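Local coordinates for protein GCN5-related N-acetyltransferase (Kribbella flavida, PDB 4MY0) that is probably an acetyl-CoA-dependent N-acetyltransferase, with aminoglycosides as suggested acceptors, and is built from GNAT-type domains and a sterol-carrier-like C-terminal domain, at residues A169-L174 with F213-W218; Y207-G212 with E233-A238; D286-I291 with G318-S323; L306-P311 with R346-L351. All coordinates share one frame; numbering follows the deposited sequence.

Interaction 1: residues A169-L174 with F213-W218; sequences ARFLEL and FVVYNW
F171 and F213 meet face to face, and this pair of rings is the dense part of the contact. Their centroids are 3.9 Å apart and the planes are 18° from parallel, with CD1 of F171 over the middle of the F213 ring. The stack is offset: CG of F213 lies above the rim of the F171 ring, and F171 CE1 comes to 3.3 Å from F213 CD2. With CG between its backbone N and carbonyl carbon (chi1 68°), F213 swings its ring over F171; its CB, 4.0 Å from the F171 centroid, also lies over that face in a CH-pi contact. Each ring also has a methyl at its edge. V215 CG2 lies in the plane of the F171 ring, 3.7 Å from CE1, while L174 CD1 borders F213 more loosely, 4.0 Å from CD1.

The looser side is polar: E173 is exposed and R170 partly so. There R170 NH1 makes a salt bridge to E173 OE2 at 3.1 Å, held in the guanidinium plane, and CD2 of L174 lies over the rim of one guanidinium face. Neither charged residue touches strand 213-218. With L199 of helix 192-200 and L208 also packing on F171, this is the helix-on-sheet packing of an alpha/beta acetyltransferase, joining helix 168-182 to the antiparallel strands of the second GNAT domain.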
# COMPACT_ATOMS: atom_id res chain seq x y z
N ALA C 169 -3.17 -0.36 -43.95
CA ALA C 169 -4.34 0.02 -44.74
C ALA C 169 -5.52 -0.92 -44.50
O ALA C 169 -6.68 -0.49 -44.52
CB ALA C 169 -3.99 0.11 -46.23
N ARG C 170 -5.24 -2.20 -44.30
CA ARG C 170 -6.30 -3.16 -43.97
C ARG C 170 -6.95 -2.83 -42.62
O ARG C 170 -8.17 -2.97 -42.47
CB ARG C 170 -5.75 -4.59 -43.97
CG ARG C 170 -6.78 -5.64 -43.57
CD ARG C 170 -7.98 -5.61 -44.52
NE ARG C 170 -8.93 -6.68 -44.23
CZ ARG C 170 -10.11 -6.81 -44.83
NH1 ARG C 170 -10.49 -5.91 -45.73
NH2 ARG C 170 -10.92 -7.82 -44.51
N PHE C 171 -6.14 -2.40 -41.65
CA PHE C 171 -6.66 -2.03 -40.33
C PHE C 171 -7.64 -0.86 -40.47
O PHE C 171 -8.70 -0.85 -39.84
CB PHE C 171 -5.52 -1.63 -39.39
CG PHE C 171 -4.87 -2.80 -38.68
CD1 PHE C 171 -4.59 -2.73 -37.33
CD2 PHE C 171 -4.53 -3.96 -39.37
CE1 PHE C 171 -3.98 -3.80 -36.68
CE2 PHE C 171 -3.93 -5.03 -38.73
CZ PHE C 171 -3.65 -4.96 -37.39
N LEU C 172 -7.26 0.12 -41.28
CA LEU C 172 -8.11 1.28 -41.52
C LEU C 172 -9.43 0.91 -42.19
O LEU C 172 -10.46 1.50 -41.87
CB LEU C 172 -7.37 2.34 -42.33
CG LEU C 172 -6.44 3.14 -41.41
CD1 LEU C 172 -5.49 4.05 -42.20
CD2 LEU C 172 -7.28 3.93 -40.40
N GLU C 173 -9.38 -0.04 -43.11
CA GLU C 173 -10.60 -0.54 -43.73
C GLU C 173 -11.51 -1.18 -42.68
O GLU C 173 -12.70 -0.90 -42.62
CB GLU C 173 -10.29 -1.55 -44.85
CG GLU C 173 -9.62 -0.95 -46.11
CD GLU C 173 -9.44 -1.97 -47.24
OE1 GLU C 173 -9.20 -1.55 -48.39
OE2 GLU C 173 -9.54 -3.19 -46.97
N LEU C 174 -10.94 -2.06 -41.87
CA LEU C 174 -11.74 -2.79 -40.89
C LEU C 174 -12.37 -1.82 -39.89
O LEU C 174 -13.55 -1.93 -39.56
CB LEU C 174 -10.87 -3.81 -40.16
CG LEU C 174 -10.43 -4.97 -41.05
CD1 LEU C 174 -9.47 -5.89 -40.32
CD2 LEU C 174 -11.63 -5.75 -41.59
N PHE C 213 -9.18 -7.22 -35.92
CA PHE C 213 -7.80 -7.22 -35.46
C PHE C 213 -7.69 -6.87 -33.98
O PHE C 213 -8.62 -6.36 -33.38
CB PHE C 213 -6.93 -6.27 -36.29
CG PHE C 213 -7.27 -4.80 -36.11
CD1 PHE C 213 -7.98 -4.12 -37.09
CD2 PHE C 213 -6.82 -4.10 -34.99
CE1 PHE C 213 -8.26 -2.76 -36.94
CE2 PHE C 213 -7.11 -2.75 -34.83
CZ PHE C 213 -7.83 -2.08 -35.81
N VAL C 214 -6.52 -7.11 -33.41
CA VAL C 214 -6.26 -6.69 -32.04
C VAL C 214 -4.81 -6.25 -31.95
O VAL C 214 -3.92 -6.85 -32.59
CB VAL C 214 -6.58 -7.81 -31.01
CG1 VAL C 214 -5.69 -9.01 -31.24
CG2 VAL C 214 -6.43 -7.30 -29.56
N VAL C 215 -4.58 -5.18 -31.20
CA VAL C 215 -3.22 -4.73 -30.92
C VAL C 215 -3.09 -4.63 -29.41
O VAL C 215 -3.90 -3.98 -28.75
CB VAL C 215 -2.93 -3.36 -31.54
CG1 VAL C 215 -1.47 -2.97 -31.29
CG2 VAL C 215 -3.24 -3.41 -33.06
N TYR C 216 -2.09 -5.30 -28.85
CA TYR C 216 -1.88 -5.25 -27.41
C TYR C 216 -0.40 -5.25 -27.05
O TYR C 216 0.47 -5.38 -27.93
CB TYR C 216 -2.64 -6.37 -26.69
CG TYR C 216 -2.16 -7.77 -26.98
CD1 TYR C 216 -1.39 -8.48 -26.05
CD2 TYR C 216 -2.49 -8.41 -28.16
CE1 TYR C 216 -0.97 -9.76 -26.31
CE2 TYR C 216 -2.07 -9.70 -28.43
CZ TYR C 216 -1.31 -10.37 -27.50
OH TYR C 216 -0.91 -11.66 -27.77
N ASN C 217 -0.11 -5.06 -25.76
CA ASN C 217 1.28 -4.99 -25.30
C ASN C 217 1.36 -5.24 -23.80
O ASN C 217 0.33 -5.35 -23.12
CB ASN C 217 1.88 -3.61 -25.63
CG ASN C 217 0.93 -2.47 -25.33
OD1 ASN C 217 0.67 -2.15 -24.17
ND2 ASN C 217 0.40 -1.85 -26.38
N TRP C 218 2.58 -5.35 -23.28
CA TRP C 218 2.77 -5.55 -21.84
C TRP C 218 2.57 -4.26 -21.08
O TRP C 218 3.04 -3.21 -21.51
CB TRP C 218 4.16 -6.08 -21.56
CG TRP C 218 4.33 -7.50 -22.01
CD1 TRP C 218 4.93 -7.94 -23.16
CD2 TRP C 218 3.86 -8.67 -21.33
NE1 TRP C 218 4.87 -9.30 -23.22
CE2 TRP C 218 4.23 -9.78 -22.11
CE3 TRP C 218 3.19 -8.88 -20.12
CZ2 TRP C 218 3.93 -11.09 -21.72
CZ3 TRP C 218 2.90 -10.18 -19.74
CH2 TRP C 218 3.26 -11.27 -20.55

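Interaction 2: residues Y207-G212 with E233-A238; sequences YLAEDG and EATARA
D211 and T235 run past each other in opposite directions, so the carboxylate of one lies beside the hydroxyl of the other. D211 has its CG between the backbone N and the carbonyl carbon (chi1 64°). T235 OG1 is the donor to D211 OD2; the modelled 2.4 Å is implausibly short, so the length is doubtful. The two branches of T235 meet different partners. OG1 stands beside its own backbone N (chi1 -64°) and meets the aspartate; this leaves CG2 anti to that N, 3.8 Å from A209 CB and 4.1 Å from G212 CA.

The aspartate belongs to a beta hairpin: strands 205-209 and 212-219 are joined by a tight link at E210 and D211, closed by A209 N bonding to G212 O at 2.8 Å. T235 belongs to the first turn of helix 233-244, so the hairpin end is set against the beginning of this helix. S232, just before the helix, bonds through OG to both D211 OD1 and T235 OG1, which ties the two hydroxyls and the carboxylate into one small polar cluster.

On another side of the helix, E233 and R237 form a salt bridge one turn apart. R237 NE reaches E233 OE1 at 3.2 Å, with the oxygen close to the guanidinium plane, although NE approaches it 32° out of the carboxylate plane. E233 packs on G364 of a third subunit and A236 on its T362.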
# COMPACT_ATOMS: atom_id res chain seq x y z
N TYR C 207 -2.51 -8.67 -34.27
CA TYR C 207 -3.01 -9.87 -34.95
C TYR C 207 -4.20 -9.52 -35.80
O TYR C 207 -5.00 -8.65 -35.44
CB TYR C 207 -3.35 -10.98 -33.94
CG TYR C 207 -2.10 -11.40 -33.21
CD1 TYR C 207 -1.25 -12.34 -33.77
CD2 TYR C 207 -1.72 -10.78 -32.02
CE1 TYR C 207 -0.07 -12.68 -33.14
CE2 TYR C 207 -0.53 -11.13 -31.39
CZ TYR C 207 0.28 -12.08 -31.96
OH TYR C 207 1.46 -12.45 -31.36
N LEU C 208 -4.32 -10.21 -36.94
CA LEU C 208 -5.33 -9.87 -37.94
C LEU C 208 -6.13 -11.10 -38.34
O LEU C 208 -5.56 -12.15 -38.66
CB LEU C 208 -4.64 -9.28 -39.17
CG LEU C 208 -5.53 -9.01 -40.38
CD1 LEU C 208 -6.52 -7.91 -40.05
CD2 LEU C 208 -4.69 -8.63 -41.59
N ALA C 209 -7.45 -10.97 -38.32
CA ALA C 209 -8.33 -11.99 -38.89
C ALA C 209 -8.98 -11.41 -40.15
O ALA C 209 -8.73 -10.26 -40.48
CB ALA C 209 -9.39 -12.40 -37.89
N GLU C 210 -9.82 -12.19 -40.82
CA GLU C 210 -10.52 -11.73 -42.03
C GLU C 210 -11.38 -10.50 -41.77
O GLU C 210 -11.47 -9.60 -42.62
CB GLU C 210 -11.37 -12.87 -42.60
CG GLU C 210 -12.12 -12.52 -43.88
CD GLU C 210 -12.59 -13.77 -44.63
OE1 GLU C 210 -12.86 -14.80 -43.97
OE2 GLU C 210 -12.67 -13.72 -45.88
N ASP C 211 -12.00 -10.43 -40.58
CA ASP C 211 -12.91 -9.34 -40.26
C ASP C 211 -12.66 -8.75 -38.87
O ASP C 211 -13.60 -8.48 -38.11
CB ASP C 211 -14.36 -9.81 -40.38
CG ASP C 211 -14.70 -10.90 -39.37
OD1 ASP C 211 -15.89 -11.03 -39.01
OD2 ASP C 211 -13.77 -11.61 -38.93
N GLY C 212 -11.38 -8.55 -38.54
CA GLY C 212 -11.03 -7.97 -37.26
C GLY C 212 -9.55 -7.95 -36.97
O GLY C 212 -8.75 -8.57 -37.68
N GLU C 233 -19.02 -12.62 -34.20
CA GLU C 233 -18.87 -13.21 -32.87
C GLU C 233 -17.65 -14.13 -32.82
O GLU C 233 -16.82 -14.01 -31.93
CB GLU C 233 -20.13 -13.97 -32.49
CG GLU C 233 -20.15 -14.48 -31.05
CD GLU C 233 -21.25 -15.50 -30.82
OE1 GLU C 233 -21.28 -16.10 -29.71
OE2 GLU C 233 -22.07 -15.72 -31.74
N ALA C 234 -17.56 -15.05 -33.78
CA ALA C 234 -16.42 -15.95 -33.85
C ALA C 234 -15.07 -15.21 -33.84
O ALA C 234 -14.13 -15.62 -33.16
CB ALA C 234 -16.53 -16.85 -35.08
N THR C 235 -14.98 -14.11 -34.58
CA THR C 235 -13.73 -13.36 -34.64
C THR C 235 -13.44 -12.65 -33.33
O THR C 235 -12.29 -12.61 -32.89
CB THR C 235 -13.75 -12.36 -35.80
OG1 THR C 235 -13.84 -13.08 -37.03
CG2 THR C 235 -12.48 -11.53 -35.82
N ALA C 236 -14.46 -12.07 -32.70
CA ALA C 236 -14.26 -11.42 -31.41
C ALA C 236 -13.72 -12.43 -30.40
O ALA C 236 -12.75 -12.15 -29.68
CB ALA C 236 -15.55 -10.78 -30.91
N ARG C 237 -14.33 -13.61 -30.35
CA ARG C 237 -13.90 -14.63 -29.41
C ARG C 237 -12.44 -15.00 -29.68
O ARG C 237 -11.63 -15.04 -28.75
CB ARG C 237 -14.80 -15.86 -29.50
CG ARG C 237 -16.21 -15.61 -28.99
CD ARG C 237 -17.10 -16.85 -29.15
NE ARG C 237 -18.41 -16.69 -28.50
CZ ARG C 237 -18.61 -16.84 -27.20
NH1 ARG C 237 -17.60 -17.16 -26.39
NH2 ARG C 237 -19.82 -16.67 -26.68
N ALA C 238 -12.10 -15.20 -30.95
CA ALA C 238 -10.74 -15.59 -31.34
C ALA C 238 -9.68 -14.56 -30.96
O ALA C 238 -8.59 -14.91 -30.50
CB ALA C 238 -10.67 -15.87 -32.85

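Interaction 3: residues D286-I291 with G318-S323; sequences DAPAAI and GRWHLS
P288 and W320 bring the first turn of helix 287-293 against strand 318-325 in the sterol-carrier-like domain, an alpha/beta unit with a five-stranded mixed sheet. The side chains cross at about a right angle. CG of the proline approaches the far end of the indole, 3.7 Å from W320 CH2, as an off-centre CH-pi contact 4.1 Å from the centroid of the six-membered ring and 30° off its normal. One helical turn on, I291 CG2 touches L322 CD1 at 3.7 Å. L322 reaches it because its CG extends away from the backbone N (chi1 176°), carrying the methyl towards the helix. No hydrogen bond spans the two segments, so the join is apolar.

The next shell fixes these groups. L331 of the neighbouring strand 328-333 packs on both W320 and L322, and F381 adds to the cover over L322. The indole is also held by its polar end, since NE1 bonds to Q316 O. On the helix side, I291 N bonds to A287 O, and D286 occupies the N-cap position, where its OD2 accepts a weak bond from A289 N at 3.3 Å.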
# COMPACT_ATOMS: atom_id res chain seq x y z
N ASP C 286 -15.69 25.99 -36.85
CA ASP C 286 -16.49 26.41 -38.01
C ASP C 286 -17.78 25.58 -37.96
O ASP C 286 -17.86 24.51 -38.57
CB ASP C 286 -15.70 26.16 -39.31
CG ASP C 286 -16.51 26.47 -40.59
OD1 ASP C 286 -15.89 26.49 -41.67
OD2 ASP C 286 -17.75 26.68 -40.53
N ALA C 287 -18.78 26.08 -37.24
CA ALA C 287 -19.98 25.28 -36.96
C ALA C 287 -20.75 24.79 -38.19
O ALA C 287 -21.17 23.63 -38.21
CB ALA C 287 -20.91 26.01 -35.98
N PRO C 288 -20.96 25.64 -39.22
CA PRO C 288 -21.66 25.09 -40.39
C PRO C 288 -20.92 23.91 -40.99
O PRO C 288 -21.56 22.93 -41.38
CB PRO C 288 -21.67 26.27 -41.39
CG PRO C 288 -21.68 27.48 -40.51
CD PRO C 288 -20.80 27.11 -39.32
N ALA C 289 -19.59 23.98 -41.05
CA ALA C 289 -18.81 22.92 -41.67
C ALA C 289 -18.76 21.69 -40.77
O ALA C 289 -18.75 20.56 -41.25
CB ALA C 289 -17.40 23.40 -42.02
N ALA C 290 -18.71 21.91 -39.46
CA ALA C 290 -18.76 20.81 -38.50
C ALA C 290 -20.11 20.06 -38.61
O ALA C 290 -20.17 18.82 -38.52
CB ALA C 290 -18.56 21.33 -37.07
N ILE C 291 -21.19 20.81 -38.76
CA ILE C 291 -22.51 20.21 -38.87
C ILE C 291 -22.62 19.46 -40.20
O ILE C 291 -23.12 18.33 -40.25
CB ILE C 291 -23.63 21.26 -38.77
CG1 ILE C 291 -23.78 21.76 -37.33
CG2 ILE C 291 -24.95 20.69 -39.34
CD1 ILE C 291 -24.08 20.63 -36.31
N GLY C 318 -24.14 34.41 -34.04
CA GLY C 318 -25.40 34.86 -34.64
C GLY C 318 -26.45 33.77 -34.64
O GLY C 318 -26.27 32.71 -34.02
N ARG C 319 -27.55 34.03 -35.34
CA ARG C 319 -28.66 33.09 -35.36
C ARG C 319 -28.62 32.19 -36.58
O ARG C 319 -28.55 32.64 -37.72
CB ARG C 319 -30.00 33.82 -35.29
CG ARG C 319 -31.16 32.86 -35.14
CD ARG C 319 -32.42 33.62 -34.81
NE ARG C 319 -33.57 32.74 -34.64
CZ ARG C 319 -34.51 32.95 -33.72
NH1 ARG C 319 -34.40 33.99 -32.90
NH2 ARG C 319 -35.54 32.13 -33.62
N TRP C 320 -28.71 30.89 -36.32
CA TRP C 320 -28.61 29.88 -37.35
C TRP C 320 -29.83 28.98 -37.31
O TRP C 320 -30.47 28.81 -36.27
CB TRP C 320 -27.36 29.05 -37.11
CG TRP C 320 -26.08 29.82 -37.19
CD1 TRP C 320 -25.43 30.44 -36.16
CD2 TRP C 320 -25.28 30.03 -38.36
NE1 TRP C 320 -24.28 31.04 -36.63
CE2 TRP C 320 -24.17 30.80 -37.98
CE3 TRP C 320 -25.41 29.66 -39.70
CZ2 TRP C 320 -23.18 31.20 -38.89
CZ3 TRP C 320 -24.43 30.06 -40.61
CH2 TRP C 320 -23.33 30.82 -40.20
N HIS C 321 -30.17 28.40 -38.45
CA HIS C 321 -31.19 27.37 -38.52
C HIS C 321 -30.54 26.01 -38.77
O HIS C 321 -29.73 25.85 -39.69
CB HIS C 321 -32.21 27.68 -39.62
CG HIS C 321 -33.24 26.61 -39.78
ND1 HIS C 321 -34.26 26.42 -38.88
CD2 HIS C 321 -33.38 25.65 -40.72
CE1 HIS C 321 -35.00 25.39 -39.27
NE2 HIS C 321 -34.48 24.91 -40.38
N LEU C 322 -30.86 25.04 -37.92
CA LEU C 322 -30.36 23.69 -38.09
C LEU C 322 -31.42 22.80 -38.74
O LEU C 322 -32.54 22.67 -38.22
CB LEU C 322 -29.91 23.10 -36.75
CG LEU C 322 -29.44 21.64 -36.76
CD1 LEU C 322 -28.10 21.49 -37.47
CD2 LEU C 322 -29.36 21.09 -35.35
N SER C 323 -31.08 22.21 -39.88
CA SER C 323 -31.97 21.30 -40.59
C SER C 323 -31.34 19.91 -40.56
O SER C 323 -30.21 19.72 -41.02
CB SER C 323 -32.15 21.76 -42.04
OG SER C 323 -33.17 21.03 -42.69

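Interaction 4: residues L306-P311 with R346-L351; sequences LLIDDP and RGLAAL
I308 and L348 carry the closer of the two apolar meetings between strand 302-309 and helix 345-352. I308 CD1 faces the fork of the leucine, 4.0 Å from L348 CD2 and 4.1 Å from L348 CD1, with the side chains at a slant to each other. The isoleucine is stretched out (chi2 172°), which brings its end methyl nearer the helix than the bond to CB alone would suggest. L348 comes to meet it with CG turned away from its backbone N. The second meeting, L306 CD1 to L351 CD2, is looser at 4.5 Å. Two strand residues on one face of the sheet thus meet two helix residues three apart.

No hydrogen bond joins the two segments; the helix bonds within itself, the strand to its neighbours. Within the helix, L351 N bonds to G347 O at 2.8 Å and A350 N to R346 O at 3.0 Å.

Charged groups lie at the flanks. D310, just past the strand, is buried and satisfied by several partners: OD2 makes a salt bridge to R283 and OD1 accepts from Q316 NE2. R346 pairs with E135.

Strand 302-309 is flanked by strand 318-325 on one side and strand 341-344 on the other. L343 of the latter packs on both I308 and L351, while L357 and L360 of helix 357-362 press on L351 as well.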
# COMPACT_ATOMS: atom_id res chain seq x y z
N LEU C 306 -30.79 28.09 -33.58
CA LEU C 306 -29.79 28.20 -32.52
C LEU C 306 -29.23 29.62 -32.55
O LEU C 306 -28.91 30.14 -33.62
CB LEU C 306 -28.64 27.23 -32.76
CG LEU C 306 -29.01 25.76 -32.90
CD1 LEU C 306 -27.76 24.93 -33.13
CD2 LEU C 306 -29.76 25.29 -31.65
N LEU C 307 -29.11 30.24 -31.38
CA LEU C 307 -28.44 31.53 -31.28
C LEU C 307 -27.06 31.29 -30.66
O LEU C 307 -26.96 30.91 -29.50
CB LEU C 307 -29.25 32.53 -30.44
CG LEU C 307 -28.59 33.90 -30.28
CD1 LEU C 307 -28.32 34.53 -31.64
CD2 LEU C 307 -29.43 34.81 -29.41
N ILE C 308 -26.02 31.47 -31.46
CA ILE C 308 -24.66 31.20 -31.01
C ILE C 308 -23.94 32.48 -30.61
O ILE C 308 -23.83 33.42 -31.40
CB ILE C 308 -23.84 30.48 -32.11
CG1 ILE C 308 -24.43 29.10 -32.43
CG2 ILE C 308 -22.37 30.36 -31.69
CD1 ILE C 308 -23.77 28.43 -33.65
N ASP C 309 -23.45 32.51 -29.37
CA ASP C 309 -22.67 33.63 -28.86
C ASP C 309 -21.21 33.17 -28.73
O ASP C 309 -20.83 32.65 -27.68
CB ASP C 309 -23.23 34.04 -27.49
CG ASP C 309 -22.40 35.11 -26.81
OD1 ASP C 309 -22.43 35.18 -25.56
OD2 ASP C 309 -21.74 35.90 -27.51
N ASP C 310 -20.41 33.34 -29.78
CA ASP C 310 -19.00 32.91 -29.73
C ASP C 310 -18.06 34.02 -30.18
O ASP C 310 -17.69 34.10 -31.36
CB ASP C 310 -18.76 31.62 -30.54
CG ASP C 310 -17.31 31.11 -30.44
OD1 ASP C 310 -16.97 30.18 -31.22
OD2 ASP C 310 -16.53 31.61 -29.59
N PRO C 311 -17.67 34.90 -29.25
CA PRO C 311 -16.80 36.02 -29.61
C PRO C 311 -15.38 35.54 -29.90
O PRO C 311 -14.60 36.29 -30.47
CB PRO C 311 -16.85 36.91 -28.37
CG PRO C 311 -17.15 35.97 -27.23
CD PRO C 311 -18.02 34.89 -27.81
N ARG C 346 -18.87 26.66 -25.37
CA ARG C 346 -18.90 25.46 -24.54
C ARG C 346 -20.19 24.65 -24.75
O ARG C 346 -20.15 23.43 -24.95
CB ARG C 346 -18.74 25.84 -23.06
CG ARG C 346 -17.40 26.53 -22.71
CD ARG C 346 -17.40 27.03 -21.28
NE ARG C 346 -17.69 25.96 -20.32
CZ ARG C 346 -18.00 26.15 -19.04
NH1 ARG C 346 -18.25 25.11 -18.26
NH2 ARG C 346 -18.06 27.39 -18.52
N GLY C 347 -21.34 25.32 -24.74
CA GLY C 347 -22.62 24.64 -24.90
C GLY C 347 -22.77 24.06 -26.31
O GLY C 347 -23.27 22.95 -26.50
N LEU C 348 -22.32 24.84 -27.29
CA LEU C 348 -22.32 24.39 -28.68
C LEU C 348 -21.52 23.08 -28.84
O LEU C 348 -22.02 22.09 -29.40
CB LEU C 348 -21.71 25.49 -29.55
CG LEU C 348 -21.64 25.18 -31.04
CD1 LEU C 348 -23.05 24.98 -31.57
CD2 LEU C 348 -20.91 26.31 -31.78
N ALA C 349 -20.29 23.08 -28.34
CA ALA C 349 -19.45 21.89 -28.40
C ALA C 349 -20.08 20.69 -27.66
O ALA C 349 -20.09 19.57 -28.18
CB ALA C 349 -18.06 22.19 -27.83
N ALA C 350 -20.59 20.93 -26.46
CA ALA C 350 -21.21 19.84 -25.70
C ALA C 350 -22.47 19.30 -26.41
O ALA C 350 -22.69 18.08 -26.46
CB ALA C 350 -21.54 20.29 -24.29
N LEU C 351 -23.28 20.20 -26.96
CA LEU C 351 -24.45 19.79 -27.73
C LEU C 351 -24.04 18.94 -28.94
O LEU C 351 -24.65 17.90 -29.22
CB LEU C 351 -25.25 21.02 -28.19
CG LEU C 351 -26.37 20.76 -29.20
CD1 LEU C 351 -27.46 19.97 -28.54
CD2 LEU C 351 -26.92 22.06 -29.81

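Overall arrangement
The four contacts form two pairs in different domains, interaction 1 lying across the chain's centre from 3 and 4. Interactions 1 and 2 are 11 Å apart between centres and share the hairpin of strands 205-209 and 212-219; R170 NH2 bonds to E210 O at 2.7 Å and V214 O to Y207 N at 2.9 Å. Interactions 3 and 4, with centres 10 Å apart, use neighbouring strands of the sterol-carrier-like sheet, joined by W320 O to L306 N at 2.8 Å. The pairs do not touch: the centres of interactions 1 and 3 are about 35 Å apart. All four lie away from the known acetyl-CoA-binding residues, so they are structural packing.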